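PDB 4XZ7: transglutaminase-like domain-containing protein from Streptococcus suis, which probably acts as a transglutaminase, cross-linking or modifying proteins, and serves as a virulence factor that helps the bacterium resist phagocytosis. Local coordinates for residues Gly88-Tyr98 / Lys120-Leu130. Numbering follows the deposited sequence.
Sequences GDVIAHNEEDY and KRIHALFKIEL
With chi1 at -77°, the carboxylate of Asp-89 folds back next to its backbone N and lies beside the start of strand 121-124, where His-123, its ring likewise swung to the backbone N side (chi1 -40°), meets it. OD2 accepts from His-123 NE2 at 2.7 Å, close to the imidazole plane, but with the donor on its anti side and well out of the carboxylate plane; carboxylate and ring are turned 42° apart. OD1 takes the backbone N of Arg-121 at 2.8 Å, approached from above the carboxylate plane. Ser-160 OG bonds to His-123 ND1, so both ring nitrogens are engaged and the imidazole's rotation is fixed.

From here the chains run parallel. Val-90 N donates to Arg-121 O, Val-90 O accepts from His-123 N, and Ala-92 N reaches His-123 O at 2.9 Å; further along, a water donates to Ala-92 O and accepts from Leu-125 N.

On the Val-90 and Ile-122 face, CG2 of the valine rests 3.8 Å from CG1 of the isoleucine, whose CD1 reaches on to CD1 of Tyr-98. Ile-128 CG2 sits over the centre of the tyrosine ring, a CH-pi contact of 3.6 Å to the centroid, while Tyr-98 OH bonds to His-161 NE2 and a water held by Glu-129 N. Phe-126 is sandwiched: Glu-95 CG covers one face, 4.1 Å from the centroid, Ala-124 CB the other, and Tyr-98 CB touches its edge.

Asn-94 OD1 caps helix 95-101 by accepting from Asp-97 N. The helix packs through Tyr-98 against Phe-126, Ile-122 and Ile-128. In this N-terminal lobe, about 37 Å from chain centre to contact centre, strand 157-167 extends the mixed sheet antiparallel beside 121-124, while Ile-91 and His-123 meet Met-85 of strand 79-86 in the neighbouring sheet.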
ATOM      1  N   GLY B  88      10.770 -12.270  17.280  1.00 28.17           N
ATOM      2  CA  GLY B  88      12.126 -12.015  16.784  1.00 26.04           C
ATOM      3  C   GLY B  88      13.045 -11.209  17.705  1.00 32.34           C
ATOM      4  O   GLY B  88      14.204 -10.960  17.373  1.00 29.54           O
ATOM      5  N   ASP B  89      12.533 -10.787  18.862  1.00 25.17           N
ATOM      6  CA  ASP B  89      13.321  -9.995  19.814  1.00 24.03           C
ATOM      7  C   ASP B  89      14.464 -10.797  20.393  1.00 27.22           C
ATOM      8  O   ASP B  89      14.403 -12.017  20.435  1.00 27.78           O
ATOM      9  CB  ASP B  89      12.440  -9.493  20.968  1.00 21.26           C
ATOM     10  CG  ASP B  89      11.586  -8.319  20.574  1.00 22.73           C
ATOM     11  OD1 ASP B  89      11.508  -8.013  19.360  1.00 25.88           O
ATOM     12  OD2 ASP B  89      10.999  -7.693  21.484  1.00 29.95           O
ATOM     13  N   VAL B  90      15.505 -10.121  20.864  1.00 25.94           N
ATOM     14  CA  VAL B  90      16.542 -10.849  21.576  1.00 29.57           C
ATOM     15  C   VAL B  90      16.763 -10.324  23.002  1.00 32.24           C
ATOM     16  O   VAL B  90      16.545  -9.147  23.320  1.00 31.49           O
ATOM     17  CB  VAL B  90      17.882 -10.849  20.796  1.00 33.56           C
ATOM     18  CG1 VAL B  90      17.634 -10.715  19.283  1.00 32.21           C
ATOM     19  CG2 VAL B  90      18.821  -9.792  21.308  1.00 30.05           C
ATOM     20  N   ILE B  91      17.157 -11.238  23.876  1.00 29.39           N
ATOM     21  CA  ILE B  91      17.505 -10.878  25.235  1.00 30.49           C
ATOM     22  C   ILE B  91      19.014 -10.988  25.431  1.00 32.84           C
ATOM     23  O   ILE B  91      19.572 -12.065  25.280  1.00 35.74           O
ATOM     24  CB  ILE B  91      16.798 -11.772  26.242  1.00 30.48           C
ATOM     25  CG1 ILE B  91      15.282 -11.545  26.164  1.00 35.10           C
ATOM     26  CG2 ILE B  91      17.368 -11.518  27.653  1.00 23.35           C
ATOM     27  CD1 ILE B  91      14.498 -12.331  27.169  1.00 42.47           C
ATOM     28  N   ALA B  92      19.668  -9.876  25.753  1.00 31.20           N
ATOM     29  CA  ALA B  92      21.109  -9.895  25.976  1.00 34.86           C
ATOM     30  C   ALA B  92      21.421 -10.587  27.288  1.00 42.39           C
ATOM     31  O   ALA B  92      20.839 -10.268  28.324  1.00 44.72           O
ATOM     32  CB  ALA B  92      21.682  -8.486  25.975  1.00 30.43           C
ATOM     33  N   HIS B  93      22.360 -11.523  27.240  1.00 37.74           N
ATOM     34  CA  HIS B  93      22.678 -12.346  28.395  1.00 43.61           C
ATOM     35  C   HIS B  93      23.507 -11.572  29.399  1.00 42.54           C
ATOM     36  O   HIS B  93      23.256 -11.641  30.597  1.00 47.89           O
ATOM     37  CB  HIS B  93      23.406 -13.610  27.945  1.00 53.95           C
ATOM     38  CG  HIS B  93      22.652 -14.391  26.916  1.00 62.97           C
ATOM     39  ND1 HIS B  93      21.274 -14.435  26.882  1.00 66.12           N
ATOM     40  CD2 HIS B  93      23.078 -15.143  25.873  1.00 71.20           C
ATOM     41  CE1 HIS B  93      20.884 -15.188  25.869  1.00 71.76           C
ATOM     42  NE2 HIS B  93      21.960 -15.631  25.241  1.00 74.68           N
ATOM     43  N   ASN B  94      24.488 -10.830  28.891  1.00 36.58           N
ATOM     44  CA  ASN B  94      25.335  -9.971  29.704  1.00 31.56           C
ATOM     45  C   ASN B  94      25.726  -8.725  28.908  1.00 26.93           C
ATOM     46  O   ASN B  94      25.310  -8.564  27.762  1.00 31.83           O
ATOM     47  CB  ASN B  94      26.593 -10.730  30.188  1.00 27.89           C
ATOM     48  CG  ASN B  94      27.350 -11.403  29.060  1.00 36.57           C
ATOM     49  OD1 ASN B  94      27.206 -11.055  27.885  1.00 34.81           O
ATOM     50  ND2 ASN B  94      28.176 -12.385  29.420  1.00 42.27           N
ATOM     51  N   GLU B  95      26.514  -7.846  29.516  1.00 25.91           N
ATOM     52  CA  GLU B  95      26.927  -6.609  28.855  1.00 32.27           C
ATOM     53  C   GLU B  95      27.696  -6.877  27.561  1.00 33.73           C
ATOM     54  O   GLU B  95      27.448  -6.246  26.539  1.00 41.94           O
ATOM     55  CB  GLU B  95      27.784  -5.767  29.795  1.00 39.21           C
ATOM     56  CG  GLU B  95      27.036  -5.200  31.002  1.00 50.89           C
ATOM     57  CD  GLU B  95      26.826  -6.216  32.116  1.00 55.58           C
ATOM     58  OE1 GLU B  95      27.125  -7.420  31.916  1.00 59.78           O
ATOM     59  OE2 GLU B  95      26.361  -5.802  33.198  1.00 50.48           O
ATOM     60  N   GLU B  96      28.636  -7.811  27.617  1.00 34.02           N
ATOM     61  CA  GLU B  96      29.481  -8.102  26.473  1.00 33.88           C
ATOM     62  C   GLU B  96      28.635  -8.492  25.271  1.00 35.58           C
ATOM     63  O   GLU B  96      28.863  -8.015  24.159  1.00 42.55           O
ATOM     64  CB  GLU B  96      30.476  -9.218  26.802  1.00 34.41           C
ATOM     65  CG  GLU B  96      31.053  -9.882  25.562  1.00 41.83           C
ATOM     66  CD  GLU B  96      31.918 -11.098  25.870  1.00 59.62           C
ATOM     67  OE1 GLU B  96      32.203 -11.360  27.061  1.00 66.43           O
ATOM     68  OE2 GLU B  96      32.316 -11.792  24.910  1.00 62.58           O
ATOM     69  N   ASP B  97      27.655  -9.360  25.512  1.00 38.26           N
ATOM     70  CA  ASP B  97      26.715  -9.795  24.487  1.00 37.75           C
ATOM     71  C   ASP B  97      25.949  -8.596  23.916  1.00 38.31           C
ATOM     72  O   ASP B  97      25.786  -8.459  22.697  1.00 35.25           O
ATOM     73  CB  ASP B  97      25.748 -10.828  25.077  1.00 34.36           C
ATOM     74  CG  ASP B  97      24.767 -11.381  24.056  1.00 42.15           C
ATOM     75  OD1 ASP B  97      25.154 -11.562  22.877  1.00 43.24           O
ATOM     76  OD2 ASP B  97      23.604 -11.649  24.440  1.00 38.53           O
ATOM     77  N   TYR B  98      25.480  -7.725  24.800  1.00 31.55           N
ATOM     78  CA  TYR B  98      24.708  -6.570  24.365  1.00 32.52           C
ATOM     79  C   TYR B  98      25.547  -5.707  23.435  1.00 36.14           C
ATOM     80  O   TYR B  98      25.078  -5.269  22.381  1.00 35.66           O
ATOM     81  CB  TYR B  98      24.229  -5.751  25.563  1.00 31.08           C
ATOM     82  CG  TYR B  98      23.684  -4.391  25.189  1.00 32.54           C
ATOM     83  CD1 TYR B  98      22.414  -4.254  24.655  1.00 31.47           C
ATOM     84  CD2 TYR B  98      24.441  -3.239  25.386  1.00 27.61           C
ATOM     85  CE1 TYR B  98      21.911  -3.005  24.321  1.00 27.66           C
ATOM     86  CE2 TYR B  98      23.956  -1.998  25.052  1.00 24.30           C
ATOM     87  CZ  TYR B  98      22.693  -1.884  24.518  1.00 24.94           C
ATOM     88  OH  TYR B  98      22.212  -0.643  24.182  1.00 24.72           O
ATOM     89  N   LYS B 120      12.276  -5.188  15.478  1.00 23.93           N
ATOM     90  CA  LYS B 120      12.685  -6.034  16.594  1.00 20.57           C
ATOM     91  C   LYS B 120      13.243  -5.197  17.750  1.00 19.68           C
ATOM     92  O   LYS B 120      13.739  -4.076  17.553  1.00 19.44           O
ATOM     93  CB  LYS B 120      13.729  -7.055  16.136  1.00 24.23           C
ATOM     94  CG  LYS B 120      13.251  -7.932  14.987  1.00 32.66           C
ATOM     95  CD  LYS B 120      11.823  -8.426  15.242  1.00 45.10           C
ATOM     96  CE  LYS B 120      11.166  -8.999  13.986  1.00 47.34           C
ATOM     97  NZ  LYS B 120      11.847 -10.231  13.500  1.00 48.69           N
ATOM     98  N   ARG B 121      13.169  -5.750  18.955  1.00 24.28           N
ATOM     99  CA  ARG B 121      13.713  -5.079  20.130  1.00 20.52           C
ATOM    100  C   ARG B 121      14.773  -5.946  20.813  1.00 21.56           C
ATOM    101  O   ARG B 121      14.836  -7.157  20.596  1.00 20.45           O
ATOM    102  CB  ARG B 121      12.576  -4.709  21.106  1.00 20.59           C
ATOM    103  CG  ARG B 121      11.630  -3.675  20.532  1.00 16.90           C
ATOM    104  CD  ARG B 121      10.380  -3.410  21.371  1.00 17.80           C
ATOM    105  NE  ARG B 121       9.319  -2.845  20.524  1.00 20.93           N
ATOM    106  CZ  ARG B 121       8.829  -1.623  20.667  1.00 30.46           C
ATOM    107  NH1 ARG B 121       9.280  -0.839  21.640  1.00 43.75           N
ATOM    108  NH2 ARG B 121       7.887  -1.188  19.855  1.00 36.56           N
ATOM    109  N   ILE B 122      15.630  -5.313  21.608  1.00 15.38           N
ATOM    110  CA  ILE B 122      16.583  -6.043  22.438  1.00 16.38           C
ATOM    111  C   ILE B 122      16.269  -5.670  23.884  1.00 17.89           C
ATOM    112  O   ILE B 122      15.848  -4.533  24.162  1.00 15.26           O
ATOM    113  CB  ILE B 122      18.064  -5.708  22.065  1.00 18.70           C
ATOM    114  CG1 ILE B 122      19.056  -6.394  22.999  1.00 16.36           C
ATOM    115  CG2 ILE B 122      18.329  -4.201  22.081  1.00 16.52           C
ATOM    116  CD1 ILE B 122      20.452  -6.461  22.410  1.00 22.87           C
ATOM    117  N   HIS B 123      16.436  -6.630  24.790  1.00 18.87           N
ATOM    118  CA  HIS B 123      16.087  -6.434  26.192  1.00 22.81           C
ATOM    119  C   HIS B 123      17.208  -6.911  27.107  1.00 27.38           C
ATOM    120  O   HIS B 123      18.024  -7.748  26.730  1.00 21.93           O
ATOM    121  CB  HIS B 123      14.796  -7.180  26.553  1.00 20.10           C
ATOM    122  CG  HIS B 123      13.735  -7.118  25.498  1.00 18.41           C
ATOM    123  ND1 HIS B 123      12.803  -6.101  25.430  1.00 15.55           N
ATOM    124  CD2 HIS B 123      13.445  -7.962  24.478  1.00 16.55           C
ATOM    125  CE1 HIS B 123      11.994  -6.320  24.410  1.00 17.14           C
ATOM    126  NE2 HIS B 123      12.366  -7.442  23.812  1.00 20.35           N
ATOM    127  N   ALA B 124      17.243  -6.394  28.323  1.00 25.63           N
ATOM    128  CA  ALA B 124      18.309  -6.782  29.231  1.00 24.83           C
ATOM    129  C   ALA B 124      17.918  -6.473  30.663  1.00 24.91           C
ATOM    130  O   ALA B 124      17.147  -5.542  30.912  1.00 20.08           O
ATOM    131  CB  ALA B 124      19.614  -6.076  28.860  1.00 22.75           C
ATOM    132  N   LEU B 125      18.439  -7.264  31.600  1.00 25.52           N
ATOM    133  CA  LEU B 125      18.182  -7.031  33.020  1.00 30.55           C
ATOM    134  C   LEU B 125      19.080  -5.942  33.598  1.00 29.46           C
ATOM    135  O   LEU B 125      18.949  -5.566  34.768  1.00 25.28           O
ATOM    136  CB  LEU B 125      18.356  -8.327  33.812  1.00 31.12           C
ATOM    137  CG  LEU B 125      17.299  -9.386  33.489  1.00 35.22           C
ATOM    138  CD1 LEU B 125      17.668 -10.698  34.153  1.00 42.13           C
ATOM    139  CD2 LEU B 125      15.907  -8.939  33.899  1.00 27.81           C
ATOM    140  N   PHE B 126      19.994  -5.440  32.779  1.00 34.24           N
ATOM    141  CA  PHE B 126      20.795  -4.278  33.151  1.00 23.43           C
ATOM    142  C   PHE B 126      20.371  -3.127  32.258  1.00 23.78           C
ATOM    143  O   PHE B 126      19.763  -3.336  31.213  1.00 26.55           O
ATOM    144  CB  PHE B 126      22.295  -4.566  33.020  1.00 23.68           C
ATOM    145  CG  PHE B 126      22.686  -5.128  31.684  1.00 24.57           C
ATOM    146  CD1 PHE B 126      23.006  -4.286  30.626  1.00 24.42           C
ATOM    147  CD2 PHE B 126      22.733  -6.490  31.482  1.00 25.30           C
ATOM    148  CE1 PHE B 126      23.356  -4.803  29.393  1.00 25.00           C
ATOM    149  CE2 PHE B 126      23.083  -7.008  30.255  1.00 30.71           C
ATOM    150  CZ  PHE B 126      23.390  -6.166  29.209  1.00 30.09           C
ATOM    151  N   LYS B 127      20.700  -1.915  32.665  1.00 20.49           N
ATOM    152  CA  LYS B 127      20.197  -0.730  31.988  1.00 25.52           C
ATOM    153  C   LYS B 127      20.774  -0.603  30.598  1.00 29.16           C
ATOM    154  O   LYS B 127      21.992  -0.556  30.412  1.00 26.43           O
ATOM    155  CB  LYS B 127      20.512   0.528  32.783  1.00 20.77           C
ATOM    156  CG  LYS B 127      20.029   1.789  32.104  1.00 17.54           C
ATOM    157  CD  LYS B 127      20.032   2.962  33.079  1.00 23.20           C
ATOM    158  CE  LYS B 127      19.558   4.227  32.385  1.00 20.65           C
ATOM    159  NZ  LYS B 127      19.632   5.389  33.294  1.00 30.69           N
ATOM    160  N   ILE B 128      19.881  -0.560  29.622  1.00 21.37           N
ATOM    161  CA  ILE B 128      20.264  -0.285  28.256  1.00 17.87           C
ATOM    162  C   ILE B 128      19.292   0.737  27.715  1.00 21.46           C
ATOM    163  O   ILE B 128      18.091   0.695  28.033  1.00 18.07           O
ATOM    164  CB  ILE B 128      20.250  -1.547  27.372  1.00 16.24           C
ATOM    165  CG1 ILE B 128      18.884  -2.226  27.434  1.00 16.00           C
ATOM    166  CG2 ILE B 128      21.337  -2.503  27.832  1.00 22.17           C
ATOM    167  CD1 ILE B 128      18.621  -3.288  26.357  1.00 18.36           C
ATOM    168  N   GLU B 129      19.817   1.663  26.920  1.00 15.64           N
ATOM    169  CA  GLU B 129      18.985   2.599  26.169  1.00 24.13           C
ATOM    170  C   GLU B 129      19.739   3.107  24.943  1.00 23.02           C
ATOM    171  O   GLU B 129      20.962   2.982  24.851  1.00 20.66           O
ATOM    172  CB  GLU B 129      18.543   3.766  27.051  1.00 26.50           C
ATOM    173  CG  GLU B 129      19.601   4.279  28.005  1.00 40.93           C
ATOM    174  CD  GLU B 129      19.241   5.627  28.610  1.00 47.59           C
ATOM    175  OE1 GLU B 129      19.983   6.594  28.335  1.00 55.48           O
ATOM    176  OE2 GLU B 129      18.225   5.724  29.350  1.00 40.37           O
ATOM    177  N   LEU B 130      19.006   3.657  23.985  1.00 18.10           N
ATOM    178  CA  LEU B 130      19.634   4.422  22.905  1.00 21.07           C
ATOM    179  C   LEU B 130      19.349   5.899  23.154  1.00 18.34           C
ATOM    180  O   LEU B 130      18.177   6.295  23.244  1.00 19.12           O
ATOM    181  CB  LEU B 130      19.107   3.985  21.535  1.00 19.48           C
ATOM    182  CG  LEU B 130      19.360   2.519  21.192  1.00 24.30           C
ATOM    183  CD1 LEU B 130      18.716   2.162  19.855  1.00 22.35           C
ATOM    184  CD2 LEU B 130      20.858   2.223  21.176  1.00 20.62           C
TER
HETATM  185  O   HOH W   1      20.079  -9.614  30.724  1.00 25.05           O
HETATM  186  O   HOH W   2      22.582   1.038  26.283  1.00 24.46           O